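PDB 3DM5: signal recognition 54 kDa protein from Pyrococcus furiosus, which belongs to the signal recognition particle, joining an N-terminal helical bundle and a P-loop nucleotide-binding domain to a helical signal peptide binding domain. Local coordinates for residues Asp34-Leu39 with Leu48-Thr53; Gln41-Val46 with Ser252-Gly257; Tyr129-Val134 with Tyr154-Phe159; Gly326-Lys331 with Gln421-Phe426; Asp332-Leu337 with Lys374-Met379. All coordinates share one frame; numbering follows the deposited sequence.

From the N terminus, contact 1 comes first: it closes the hairpin of helices 25-41 and 46-62 in the helical bundle. The loop of that hairpin, 41-46, opens contact 2, so the two contacts cross along the chain and touch through L39 and V44. Contact 2 spans some two hundred residues to fasten the bundle onto the start of helix 255-263 of the P-loop domain. Within that span, contact 3 closes a beta-alpha-beta unit around helix 142-151. Contacts 4 and 5 follow in the signal peptide binding domain: contact 4 brings the start of helix 330-341 to helix 409-427, and within its span contact 5 pairs helix 330-341 with helix 369-379.

Contact 1: residues Asp34-Leu39 with Leu48-Thr53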
# COMPACT_ATOMS: atom_id res chain seq x y z
N ASP A 34 13.46 -13.62 0.94
CA ASP A 34 12.59 -12.76 1.73
C ASP A 34 13.41 -11.66 2.41
O ASP A 34 12.97 -10.52 2.46
CB ASP A 34 11.77 -13.56 2.75
CG ASP A 34 10.47 -14.10 2.16
OD1 ASP A 34 10.18 -13.84 0.97
OD2 ASP A 34 9.72 -14.79 2.90
N ILE A 35 14.60 -12.00 2.91
CA ILE A 35 15.45 -11.03 3.60
C ILE A 35 16.10 -10.03 2.65
O ILE A 35 16.18 -8.84 2.95
CB ILE A 35 16.53 -11.72 4.44
CG1 ILE A 35 15.90 -12.67 5.47
CG2 ILE A 35 17.41 -10.68 5.15
CD1 ILE A 35 16.90 -13.64 6.10
N GLN A 36 16.57 -10.50 1.50
CA GLN A 36 17.08 -9.58 0.49
C GLN A 36 16.04 -8.54 0.16
O GLN A 36 16.33 -7.35 0.15
CB GLN A 36 17.51 -10.33 -0.77
CG GLN A 36 18.65 -11.31 -0.50
CD GLN A 36 18.98 -12.14 -1.70
OE1 GLN A 36 20.07 -12.72 -1.78
NE2 GLN A 36 18.04 -12.23 -2.64
N ARG A 37 14.81 -8.97 -0.08
CA ARG A 37 13.74 -8.04 -0.44
C ARG A 37 13.47 -7.02 0.66
O ARG A 37 13.31 -5.83 0.38
CB ARG A 37 12.46 -8.78 -0.85
CG ARG A 37 12.34 -9.00 -2.36
CD ARG A 37 11.05 -9.72 -2.78
NE ARG A 37 11.25 -11.16 -2.96
CZ ARG A 37 10.81 -12.10 -2.12
NH1 ARG A 37 10.12 -11.76 -1.04
NH2 ARG A 37 11.06 -13.39 -2.38
N ALA A 38 13.42 -7.48 1.91
CA ALA A 38 13.12 -6.58 3.01
C ALA A 38 14.24 -5.56 3.13
O ALA A 38 13.99 -4.36 3.17
CB ALA A 38 12.93 -7.34 4.31
N LEU A 39 15.47 -6.06 3.18
CA LEU A 39 16.68 -5.23 3.28
C LEU A 39 16.79 -4.19 2.16
O LEU A 39 16.95 -3.00 2.45
CB LEU A 39 17.95 -6.09 3.34
CG LEU A 39 18.61 -6.32 4.71
CD1 LEU A 39 17.66 -6.10 5.88
CD2 LEU A 39 19.27 -7.67 4.79
N LEU A 48 26.18 -5.08 0.32
CA LEU A 48 26.12 -5.48 1.72
C LEU A 48 25.08 -6.56 1.96
O LEU A 48 25.29 -7.46 2.76
CB LEU A 48 25.80 -4.28 2.63
CG LEU A 48 26.91 -3.31 3.04
CD1 LEU A 48 26.34 -2.27 3.97
CD2 LEU A 48 28.04 -4.05 3.70
N VAL A 49 23.93 -6.44 1.28
CA VAL A 49 22.85 -7.42 1.44
C VAL A 49 23.24 -8.79 0.90
O VAL A 49 22.95 -9.83 1.52
CB VAL A 49 21.54 -6.96 0.77
CG1 VAL A 49 20.55 -8.10 0.74
CG2 VAL A 49 20.95 -5.78 1.53
N LEU A 50 23.91 -8.79 -0.26
CA LEU A 50 24.41 -10.03 -0.84
C LEU A 50 25.31 -10.76 0.13
O LEU A 50 25.17 -11.96 0.35
CB LEU A 50 25.20 -9.73 -2.11
CG LEU A 50 24.47 -10.03 -3.40
CD1 LEU A 50 25.42 -9.85 -4.54
CD2 LEU A 50 23.95 -11.46 -3.33
N GLN A 51 26.25 -10.02 0.71
CA GLN A 51 27.27 -10.59 1.57
C GLN A 51 26.62 -11.20 2.80
O GLN A 51 26.95 -12.32 3.21
CB GLN A 51 28.29 -9.51 1.91
CG GLN A 51 28.99 -9.63 3.25
CD GLN A 51 29.58 -8.30 3.70
OE1 GLN A 51 30.42 -7.71 3.00
NE2 GLN A 51 29.14 -7.80 4.86
N LEU A 52 25.69 -10.48 3.38
CA LEU A 52 24.98 -10.97 4.54
C LEU A 52 24.12 -12.19 4.24
O LEU A 52 24.11 -13.16 5.00
CB LEU A 52 24.10 -9.87 5.13
CG LEU A 52 23.21 -10.29 6.29
CD1 LEU A 52 24.07 -10.51 7.51
CD2 LEU A 52 22.11 -9.25 6.55
N THR A 53 23.37 -12.16 3.14
CA THR A 53 22.46 -13.27 2.89
C THR A 53 23.17 -14.50 2.33
O THR A 53 22.62 -15.61 2.35
CB THR A 53 21.23 -12.86 2.03
OG1 THR A 53 21.65 -12.42 0.72
CG2 THR A 53 20.44 -11.76 2.75
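The side chain of Q36 lies slantwise against T53, its extended chain carrying the amide out to the threonine hydroxyl. Q36 OE1 stands 3.0 Å from T53 OG1, and T53 OG1 is also 3.0 Å from V49 O one turn back on its own helix. The hydroxyl has a single proton, so it can serve only one of these two oxygens at a time. T53 has its hydroxyl between the backbone N and the carbonyl carbon (chi1 63°), which leaves CG2 to turn toward the other helix; T53 CG2 sits 3.7 Å from Q36 CG and 4.0 Å from I35 CG2. I35 and T53 pass alongside one another, running opposite ways. Threonine suits the place because one branch is polar and the other apolar.

The two methyls of V49 divide their partners. V49 CG1 lies 3.8 Å from Q36 CA, while V49 CG2 runs aslant against L39, 3.5 Å from L39 CB. Farther along, L39 and L52 meet at about a right angle, L39 CD2 being 3.7 Å from L52 CD2. Branched aliphatic residues fill the gap between the two helices, whose local axes lie 10.0 Å apart and run nearly antiparallel, at 152°.

Helices 25-41 and 46-62 thus form a helical hairpin of the bundle. Helix 5-19 covers A38 and L39 through L6 and A9, helix 71-86 packs L83 and F86 on L52, and L50 meets L50 of a second subunit.

Contact 2: residues Gln41-Val46 with Ser252-Gly257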
# COMPACT_ATOMS: atom_id res chain seq x y z
N GLN A 41 14.63 -2.98 0.25
CA GLN A 41 13.53 -2.05 0.33
C GLN A 41 13.76 -0.96 1.37
O GLN A 41 13.19 0.11 1.28
CB GLN A 41 12.24 -2.81 0.63
CG GLN A 41 10.99 -2.00 0.43
CD GLN A 41 9.75 -2.87 0.33
OE1 GLN A 41 9.46 -3.68 1.22
NE2 GLN A 41 9.01 -2.71 -0.76
N ALA A 42 14.59 -1.25 2.38
CA ALA A 42 14.93 -0.29 3.42
C ALA A 42 16.22 0.45 3.05
O ALA A 42 16.85 1.11 3.88
CB ALA A 42 15.07 -0.99 4.77
N ASP A 43 16.60 0.31 1.78
CA ASP A 43 17.74 1.02 1.19
C ASP A 43 19.08 0.50 1.67
O ASP A 43 20.06 1.25 1.67
CB ASP A 43 17.64 2.53 1.42
CG ASP A 43 18.64 3.32 0.57
OD1 ASP A 43 18.85 4.52 0.83
OD2 ASP A 43 19.22 2.72 -0.36
N VAL A 44 19.15 -0.76 2.07
CA VAL A 44 20.46 -1.31 2.40
C VAL A 44 21.25 -1.56 1.12
O VAL A 44 20.73 -2.19 0.19
CB VAL A 44 20.39 -2.62 3.26
CG1 VAL A 44 21.78 -3.14 3.53
CG2 VAL A 44 19.71 -2.36 4.57
N ASN A 45 22.48 -1.06 1.07
CA ASN A 45 23.37 -1.29 -0.07
C ASN A 45 23.27 -2.72 -0.57
O ASN A 45 23.32 -3.67 0.22
CB ASN A 45 24.81 -1.00 0.33
CG ASN A 45 25.79 -1.25 -0.80
OD1 ASN A 45 25.96 -0.41 -1.67
ND2 ASN A 45 26.43 -2.40 -0.80
N VAL A 46 23.15 -2.88 -1.88
CA VAL A 46 22.98 -4.22 -2.45
C VAL A 46 24.15 -5.15 -2.17
O VAL A 46 23.95 -6.29 -1.77
CB VAL A 46 22.71 -4.22 -3.95
CG1 VAL A 46 22.77 -5.63 -4.47
CG2 VAL A 46 21.33 -3.62 -4.22
N SER A 252 10.84 6.24 8.98
CA SER A 252 11.61 6.33 7.74
C SER A 252 11.75 4.98 7.08
O SER A 252 12.07 3.97 7.73
CB SER A 252 12.99 6.97 7.96
OG SER A 252 13.99 5.98 8.17
N ALA A 253 11.53 4.98 5.77
CA ALA A 253 11.66 3.75 5.01
C ALA A 253 13.12 3.32 4.87
O ALA A 253 13.40 2.17 4.54
CB ALA A 253 11.02 3.91 3.64
N LYS A 254 14.04 4.24 5.14
CA LYS A 254 15.43 4.06 4.75
C LYS A 254 16.44 3.98 5.91
O LYS A 254 17.61 3.72 5.67
CB LYS A 254 15.83 5.17 3.78
CG LYS A 254 14.78 5.46 2.73
CD LYS A 254 15.16 6.64 1.85
CE LYS A 254 16.31 6.30 0.93
NZ LYS A 254 16.59 7.44 0.01
N GLY A 255 15.99 4.19 7.14
CA GLY A 255 16.85 4.09 8.31
C GLY A 255 17.65 2.80 8.40
O GLY A 255 18.80 2.78 8.86
N GLY A 256 17.05 1.70 7.96
CA GLY A 256 17.76 0.44 7.95
C GLY A 256 19.03 0.55 7.14
O GLY A 256 20.10 0.12 7.57
N GLY A 257 18.90 1.15 5.95
CA GLY A 257 20.03 1.39 5.09
C GLY A 257 21.10 2.27 5.71
O GLY A 257 22.28 2.08 5.43
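The flat peptide carbonyl of A42 is the meeting point with G257: the G257 amide approaches A42 O at 2.9 Å, tilted 32° from the carbonyl plane, in a bent hydrogen bond (133° at the hydrogen). G257 N also has a weak bond to K254 O within its own turn. The CA of K254 adds a CH...O contact to the same A42 O at 3.4 Å, and A42 CA in turn faces A253 O at 3.1 Å. The second flat group, the D43 carboxylate, has the end of the K254 chain beside it; K254 bends at chi3 (71°), bringing its ammonium NZ to 3.8 Å from D43 OD1, a long salt bridge. D43 OD1 also accepts a hydrogen bond from Q226 N.

Glycine suits G256 and G257, since having no side chain lets the loop lie directly on the helix: G257 CA comes to 3.4 Å from D43 O and 3.8 Å from V44 CG2. At the start of that helix, S252 OG accepts from G255 N, a capping bond.

D43, with positive phi, is the C-prime residue of a Schellman motif ending helix 25-41, in which V44 N bonds to L39 O. A helix end lodged on the glycine-rich start of helix 255-263 is characteristic of the interface between the helical bundle and nucleotide-binding domains of SRP54-type proteins.

Contact 3: residues Tyr129-Val134 with Tyr154-Phe159; sequences YKVGVV and YHIEVF
Strands 131-135 and 157-159, parallel neighbours joined through helix 142-151, form a beta-alpha-beta unit, with V133 beside V158. V133 supplies both backbone bonds: its N donates to E157 O at 2.9 Å in an almost perfectly straight bond (179°), and its O accepts from F159 N at 2.8 Å. The N and O of V133 thus both bond to the one strand, to the two residues flanking V158, the rule in parallel pairing.

V133 and V158 lie side by side and point the same way, V133 CG2 meeting V158 CG1 at 3.8 Å on the face covered by L151 of helix 142-151. I156 keeps the same company with V131 but meets V133 nearly at a right angle: its CG2, anti to the backbone N (the CG1 torsion is -63°), comes to 4.0 Å from V133 CG1. On the other face V134 and F159 run together, V134 CG1 lying 4.2 Å from F159 CD2, with I186 and V188 of the next strand also touching V134. Beta-branched valines suit the extended backbone and close-lying strands.

Strand 131-135 pairs inward with 185-189. This is a beta-alpha-beta crossover at the edge of the mostly parallel sheet of the P-loop NTPase domain, and the added edge strand is consistent with the insertion that distinguishes SRP GTPases.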
# COMPACT_ATOMS: atom_id res chain seq x y z
N TYR A 129 23.15 13.93 36.20
CA TYR A 129 24.33 14.69 35.84
C TYR A 129 24.02 16.17 35.78
O TYR A 129 22.88 16.57 35.50
CB TYR A 129 24.89 14.22 34.51
CG TYR A 129 25.68 12.95 34.61
CD1 TYR A 129 26.96 12.96 35.14
CD2 TYR A 129 25.15 11.75 34.18
CE1 TYR A 129 27.70 11.80 35.24
CE2 TYR A 129 25.88 10.57 34.27
CZ TYR A 129 27.15 10.60 34.80
OH TYR A 129 27.90 9.45 34.90
N LYS A 130 25.02 16.99 36.07
CA LYS A 130 24.92 18.40 35.75
C LYS A 130 25.40 18.55 34.33
O LYS A 130 26.50 18.08 33.99
CB LYS A 130 25.77 19.27 36.67
CG LYS A 130 25.10 19.64 37.98
CD LYS A 130 25.57 21.01 38.45
CE LYS A 130 25.29 22.04 37.38
NZ LYS A 130 25.75 23.39 37.78
N VAL A 131 24.60 19.19 33.49
CA VAL A 131 24.96 19.34 32.10
C VAL A 131 24.97 20.80 31.72
O VAL A 131 24.09 21.56 32.14
CB VAL A 131 23.98 18.59 31.17
CG1 VAL A 131 24.37 18.78 29.71
CG2 VAL A 131 23.94 17.13 31.52
N GLY A 132 25.95 21.17 30.91
CA GLY A 132 25.93 22.45 30.23
C GLY A 132 26.07 22.22 28.73
O GLY A 132 26.83 21.35 28.30
N VAL A 133 25.34 22.98 27.94
CA VAL A 133 25.54 22.93 26.51
C VAL A 133 26.12 24.25 26.08
O VAL A 133 25.79 25.30 26.64
CB VAL A 133 24.25 22.57 25.66
CG1 VAL A 133 23.21 21.84 26.51
CG2 VAL A 133 23.65 23.80 25.00
N VAL A 134 26.99 24.18 25.10
CA VAL A 134 27.66 25.34 24.54
C VAL A 134 27.25 25.39 23.10
O VAL A 134 27.51 24.45 22.35
CB VAL A 134 29.19 25.16 24.58
CG1 VAL A 134 29.89 26.26 23.75
CG2 VAL A 134 29.67 25.15 26.00
N TYR A 154 14.33 22.45 31.77
CA TYR A 154 15.08 21.51 32.58
C TYR A 154 16.18 22.22 33.34
O TYR A 154 16.91 21.60 34.10
CB TYR A 154 15.61 20.36 31.71
CG TYR A 154 14.50 19.71 30.91
CD1 TYR A 154 13.61 18.82 31.50
CD2 TYR A 154 14.33 20.01 29.57
CE1 TYR A 154 12.59 18.24 30.77
CE2 TYR A 154 13.32 19.44 28.83
CZ TYR A 154 12.45 18.56 29.43
OH TYR A 154 11.45 18.00 28.69
N HIS A 155 16.25 23.53 33.16
CA HIS A 155 17.28 24.34 33.82
C HIS A 155 18.70 23.93 33.42
O HIS A 155 19.67 24.25 34.09
CB HIS A 155 17.12 24.28 35.34
CG HIS A 155 15.78 24.73 35.82
ND1 HIS A 155 15.40 26.06 35.78
CD2 HIS A 155 14.74 24.04 36.33
CE1 HIS A 155 14.17 26.16 36.26
NE2 HIS A 155 13.74 24.96 36.60
N ILE A 156 18.80 23.22 32.31
CA ILE A 156 20.07 22.91 31.71
C ILE A 156 20.60 24.17 31.06
O ILE A 156 19.97 24.71 30.15
CB ILE A 156 19.95 21.79 30.68
CG1 ILE A 156 19.49 20.51 31.36
CG2 ILE A 156 21.29 21.56 29.99
CD1 ILE A 156 19.25 19.35 30.41
N GLU A 157 21.75 24.63 31.54
CA GLU A 157 22.39 25.82 30.99
C GLU A 157 22.76 25.70 29.52
O GLU A 157 23.33 24.70 29.08
CB GLU A 157 23.64 26.20 31.79
CG GLU A 157 24.61 27.05 30.99
CD GLU A 157 25.48 27.94 31.86
OE1 GLU A 157 25.74 27.56 33.02
OE2 GLU A 157 25.89 29.01 31.35
N VAL A 158 22.45 26.75 28.78
CA VAL A 158 22.83 26.87 27.39
C VAL A 158 23.69 28.13 27.23
O VAL A 158 23.15 29.25 27.23
CB VAL A 158 21.58 27.01 26.47
CG1 VAL A 158 21.97 27.21 25.02
CG2 VAL A 158 20.68 25.83 26.62
N PHE A 159 25.01 27.96 27.08
CA PHE A 159 25.92 29.07 26.79
C PHE A 159 25.88 29.40 25.32
O PHE A 159 25.97 28.51 24.49
CB PHE A 159 27.37 28.74 27.17
CG PHE A 159 28.37 29.81 26.77
CD1 PHE A 159 28.85 30.72 27.70
CD2 PHE A 159 28.80 29.92 25.44
CE1 PHE A 159 29.74 31.71 27.33
CE2 PHE A 159 29.69 30.92 25.06
CZ PHE A 159 30.16 31.82 26.01

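Contact 4: residues Gly326-Lys331 with Gln421-Phe426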
# COMPACT_ATOMS: atom_id res chain seq x y z
N GLY A 326 -30.85 -25.67 25.38
CA GLY A 326 -30.77 -26.81 24.48
C GLY A 326 -30.48 -26.48 23.02
O GLY A 326 -30.46 -27.37 22.18
N LYS A 327 -30.25 -25.20 22.73
CA LYS A 327 -29.87 -24.77 21.39
C LYS A 327 -28.37 -25.00 21.18
O LYS A 327 -27.59 -24.05 21.04
CB LYS A 327 -30.24 -23.30 21.18
N PHE A 328 -27.97 -26.26 21.17
CA PHE A 328 -26.59 -26.67 21.04
C PHE A 328 -26.53 -27.60 19.84
O PHE A 328 -27.40 -28.47 19.68
CB PHE A 328 -26.14 -27.35 22.34
CG PHE A 328 -24.84 -28.11 22.26
CD1 PHE A 328 -23.64 -27.48 22.53
CD2 PHE A 328 -24.83 -29.46 21.98
CE1 PHE A 328 -22.43 -28.17 22.49
CE2 PHE A 328 -23.63 -30.17 21.93
CZ PHE A 328 -22.43 -29.51 22.19
N THR A 329 -25.55 -27.41 18.97
CA THR A 329 -25.52 -28.12 17.70
C THR A 329 -24.23 -28.89 17.50
O THR A 329 -23.28 -28.77 18.28
CB THR A 329 -25.66 -27.17 16.49
OG1 THR A 329 -24.41 -26.49 16.28
CG2 THR A 329 -26.77 -26.14 16.72
N LEU A 330 -24.22 -29.68 16.43
CA LEU A 330 -23.05 -30.45 16.04
C LEU A 330 -21.90 -29.53 15.68
O LEU A 330 -20.74 -29.92 15.75
CB LEU A 330 -23.39 -31.36 14.86
CG LEU A 330 -23.87 -32.75 15.27
CD1 LEU A 330 -25.01 -33.20 14.39
CD2 LEU A 330 -22.71 -33.72 15.19
N LYS A 331 -22.24 -28.31 15.29
CA LYS A 331 -21.23 -27.31 14.98
C LYS A 331 -20.60 -26.82 16.28
O LYS A 331 -19.38 -26.74 16.39
CB LYS A 331 -21.86 -26.13 14.23
CG LYS A 331 -21.04 -25.63 13.06
CD LYS A 331 -21.58 -26.12 11.72
CE LYS A 331 -22.53 -25.10 11.10
NZ LYS A 331 -21.81 -24.06 10.31
N GLN A 421 -25.01 -36.58 24.65
CA GLN A 421 -24.48 -36.52 26.01
C GLN A 421 -24.21 -35.08 26.40
O GLN A 421 -24.78 -34.56 27.36
CB GLN A 421 -23.20 -37.36 26.13
CG GLN A 421 -22.56 -37.32 27.52
CD GLN A 421 -21.23 -38.08 27.61
OE1 GLN A 421 -20.46 -38.12 26.65
NE2 GLN A 421 -20.97 -38.67 28.77
N MET A 422 -23.33 -34.42 25.64
CA MET A 422 -22.96 -33.03 25.90
C MET A 422 -24.18 -32.12 25.87
O MET A 422 -24.26 -31.16 26.63
CB MET A 422 -21.93 -32.54 24.90
CG MET A 422 -20.55 -33.14 25.08
SD MET A 422 -19.40 -32.43 23.88
CE MET A 422 -19.61 -30.68 24.21
N LYS A 423 -25.12 -32.43 24.99
CA LYS A 423 -26.33 -31.62 24.89
C LYS A 423 -27.17 -31.72 26.15
O LYS A 423 -27.73 -30.72 26.61
CB LYS A 423 -27.16 -32.02 23.67
CG LYS A 423 -28.31 -31.06 23.41
CD LYS A 423 -29.31 -31.62 22.44
CE LYS A 423 -30.48 -30.67 22.27
NZ LYS A 423 -31.42 -31.13 21.22
N LYS A 424 -27.29 -32.93 26.69
CA LYS A 424 -28.05 -33.16 27.92
C LYS A 424 -27.45 -32.37 29.08
O LYS A 424 -28.16 -31.65 29.81
CB LYS A 424 -28.11 -34.65 28.26
N LEU A 425 -26.13 -32.50 29.24
CA LEU A 425 -25.38 -31.69 30.19
C LEU A 425 -25.81 -30.22 30.20
O LEU A 425 -26.37 -29.75 31.19
CB LEU A 425 -23.89 -31.78 29.86
CG LEU A 425 -22.99 -32.46 30.86
CD1 LEU A 425 -21.62 -32.74 30.26
CD2 LEU A 425 -22.86 -31.57 32.09
N PHE A 426 -25.54 -29.51 29.11
CA PHE A 426 -25.82 -28.08 29.03
C PHE A 426 -27.28 -27.76 29.29
O PHE A 426 -27.59 -26.85 30.05
CB PHE A 426 -25.40 -27.50 27.67
CG PHE A 426 -23.91 -27.51 27.43
CD1 PHE A 426 -23.06 -26.77 28.23
CD2 PHE A 426 -23.37 -28.26 26.40
CE1 PHE A 426 -21.69 -26.78 28.01
CE2 PHE A 426 -22.00 -28.28 26.17
CZ PHE A 426 -21.16 -27.53 26.98
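The ring of F328 is packed against three side chains of helix 409-427. Over one face lies F426, whose CD2 stands 3.9 Å above the F328 plane, displaced toward its rim; the two rings are 5.3 Å apart between centroids and inclined at 40°, an oblique pairing. M422, bent at chi3, brings its methyl CE to 3.7 Å from F328 CZ. K423 contributes its aliphatic part, with K423 CB 3.9 Å from F328 CD2, the lysine chain running alongside the ring, the opposite way. Farther out, K423 CE lies 3.3 Å from G326 O. F328 points into this group because its CG is anti to the backbone N (chi1 166°).

The next shell holds the ring there. F323 meets F328 edge-to-face and also touches F426, M333 packs on F328 from helix 330-341, and the hydroxyl of Y419 bonds to F328 O. Immediately after the ring, T329 is the N-cap of helix 330-341, taking a weak bond from K331 N at its OG1, and D332 OD1 bonds to T329 N.

No hydrogen bond crosses between 326-331 and 421-426. The contact therefore rests mainly on apolar packing: methionine and phenylalanine are large and polarisable, while lysine can cover a ring with its methylenes and still carry its charged end onward.

Contact 5: residues Asp332-Leu337 with Lys374-Met379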
# COMPACT_ATOMS: atom_id res chain seq x y z
N ASP A 332 -21.44 -26.51 17.26
CA ASP A 332 -20.98 -26.15 18.60
C ASP A 332 -20.06 -27.21 19.22
O ASP A 332 -19.05 -26.86 19.84
CB ASP A 332 -22.18 -25.91 19.51
CG ASP A 332 -22.97 -24.67 19.11
OD1 ASP A 332 -24.22 -24.72 19.12
OD2 ASP A 332 -22.33 -23.65 18.79
N MET A 333 -20.40 -28.49 19.06
CA MET A 333 -19.57 -29.58 19.56
C MET A 333 -18.27 -29.72 18.76
O MET A 333 -17.18 -29.75 19.33
CB MET A 333 -20.35 -30.90 19.52
CG MET A 333 -19.63 -32.06 20.20
SD MET A 333 -20.18 -33.70 19.65
CE MET A 333 -19.40 -33.79 18.04
N TYR A 334 -18.40 -29.79 17.44
CA TYR A 334 -17.27 -29.77 16.51
C TYR A 334 -16.21 -28.80 16.98
O TYR A 334 -15.02 -29.08 16.89
CB TYR A 334 -17.76 -29.34 15.12
CG TYR A 334 -16.76 -29.49 13.98
CD1 TYR A 334 -17.05 -30.29 12.88
CD2 TYR A 334 -15.54 -28.83 14.00
CE1 TYR A 334 -16.15 -30.42 11.83
CE2 TYR A 334 -14.63 -28.96 12.95
CZ TYR A 334 -14.95 -29.76 11.87
OH TYR A 334 -14.06 -29.90 10.83
N ALA A 335 -16.65 -27.64 17.47
CA ALA A 335 -15.78 -26.57 17.93
C ALA A 335 -15.23 -26.83 19.34
O ALA A 335 -14.03 -26.72 19.57
CB ALA A 335 -16.50 -25.24 17.88
N GLN A 336 -16.11 -27.16 20.28
CA GLN A 336 -15.67 -27.50 21.63
C GLN A 336 -14.47 -28.44 21.56
O GLN A 336 -13.42 -28.17 22.14
CB GLN A 336 -16.79 -28.17 22.42
CG GLN A 336 -17.97 -27.27 22.77
CD GLN A 336 -17.58 -26.11 23.67
OE1 GLN A 336 -16.79 -25.24 23.28
NE2 GLN A 336 -18.15 -26.08 24.87
N LEU A 337 -14.62 -29.53 20.82
CA LEU A 337 -13.55 -30.51 20.68
C LEU A 337 -12.33 -29.89 20.02
O LEU A 337 -11.22 -29.96 20.56
CB LEU A 337 -14.03 -31.73 19.88
CG LEU A 337 -15.36 -32.39 20.29
CD1 LEU A 337 -15.50 -33.75 19.63
CD2 LEU A 337 -15.52 -32.49 21.82
N LYS A 374 -11.33 -38.82 14.11
CA LYS A 374 -12.36 -39.60 13.45
C LYS A 374 -13.69 -38.85 13.45
O LYS A 374 -14.42 -38.83 12.46
CB LYS A 374 -12.52 -40.95 14.15
CG LYS A 374 -13.67 -41.81 13.65
CD LYS A 374 -13.60 -43.21 14.22
CE LYS A 374 -12.44 -44.00 13.62
NZ LYS A 374 -12.69 -44.41 12.21
N PHE A 375 -13.99 -38.22 14.58
CA PHE A 375 -15.21 -37.44 14.75
C PHE A 375 -15.32 -36.32 13.72
O PHE A 375 -16.38 -36.09 13.14
CB PHE A 375 -15.27 -36.87 16.17
CG PHE A 375 -15.90 -37.80 17.17
CD1 PHE A 375 -16.05 -39.15 16.88
CD2 PHE A 375 -16.32 -37.32 18.40
CE1 PHE A 375 -16.63 -40.00 17.81
CE2 PHE A 375 -16.90 -38.17 19.33
CZ PHE A 375 -17.05 -39.51 19.04
N LYS A 376 -14.21 -35.62 13.50
CA LYS A 376 -14.19 -34.56 12.52
C LYS A 376 -14.51 -35.14 11.15
O LYS A 376 -15.39 -34.65 10.45
CB LYS A 376 -12.83 -33.87 12.49
CG LYS A 376 -12.71 -32.81 11.40
CD LYS A 376 -11.35 -32.15 11.41
CE LYS A 376 -11.24 -31.09 10.31
NZ LYS A 376 -11.41 -31.65 8.94
N VAL A 377 -13.79 -36.19 10.78
CA VAL A 377 -14.00 -36.85 9.49
C VAL A 377 -15.48 -37.18 9.23
O VAL A 377 -15.97 -37.06 8.11
CB VAL A 377 -13.15 -38.13 9.37
CG1 VAL A 377 -13.45 -38.84 8.07
CG2 VAL A 377 -11.68 -37.78 9.44
N ILE A 378 -16.19 -37.58 10.28
CA ILE A 378 -17.59 -37.94 10.15
C ILE A 378 -18.45 -36.70 9.88
O ILE A 378 -19.28 -36.70 8.98
CB ILE A 378 -18.11 -38.69 11.40
CG1 ILE A 378 -17.45 -40.06 11.53
CG2 ILE A 378 -19.64 -38.85 11.35
CD1 ILE A 378 -18.00 -40.90 12.66
N MET A 379 -18.23 -35.65 10.66
CA MET A 379 -18.99 -34.42 10.51
C MET A 379 -18.74 -33.74 9.15
O MET A 379 -19.62 -33.07 8.63
CB MET A 379 -18.69 -33.46 11.67
CG MET A 379 -19.37 -33.87 12.96
SD MET A 379 -19.04 -32.79 14.37
CE MET A 379 -17.26 -32.99 14.53
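The hydroxyl of Y334 lies alongside the K376 methylenes, next to CG and CE, and is itself held by a hydrogen bond to D380 OD1. D380 follows just beyond 374-379, and its other oxygen, OD2, makes a salt bridge with K376 NZ. One carboxylate outside the two segments thus ties the tyrosine of one helix to the lysine of the other, and its charge would probably favour the ammonium form of K376. Tyrosine suits the position because its ring packs while its OH reaches the polar rim; the K376 chain, extended as far as its final bend at chi4, slants past the ring with K376 CG 3.8 Å from Y334 CZ.

Nearer the root of the ring, on its CD1 side, M379 lies aslant in a Met-aromatic contact: the sulfur M379 SD is 4.7 Å from the Y334 centroid, 67° off the ring normal, so it is beside the ring more than above it. Methionine's flexible thioether can meet two partners here, for M333 CE also touches M379 SD at 3.8 Å.

These are two of the helices of the signal peptide binding domain, 330-341 and 369-379, running nearly antiparallel at 153° with local axes 10.9 Å apart. At the other end of the contact L337 meets F375; L337 CD1 comes to the edge of the phenyl ring, in its plane, 3.9 Å from F375 CD2.

M333 continues the apolar layer onto L415 and M422 of helix 409-427. From the same helix as M333, D332 OD2 forms a salt bridge with R288 of a third subunit.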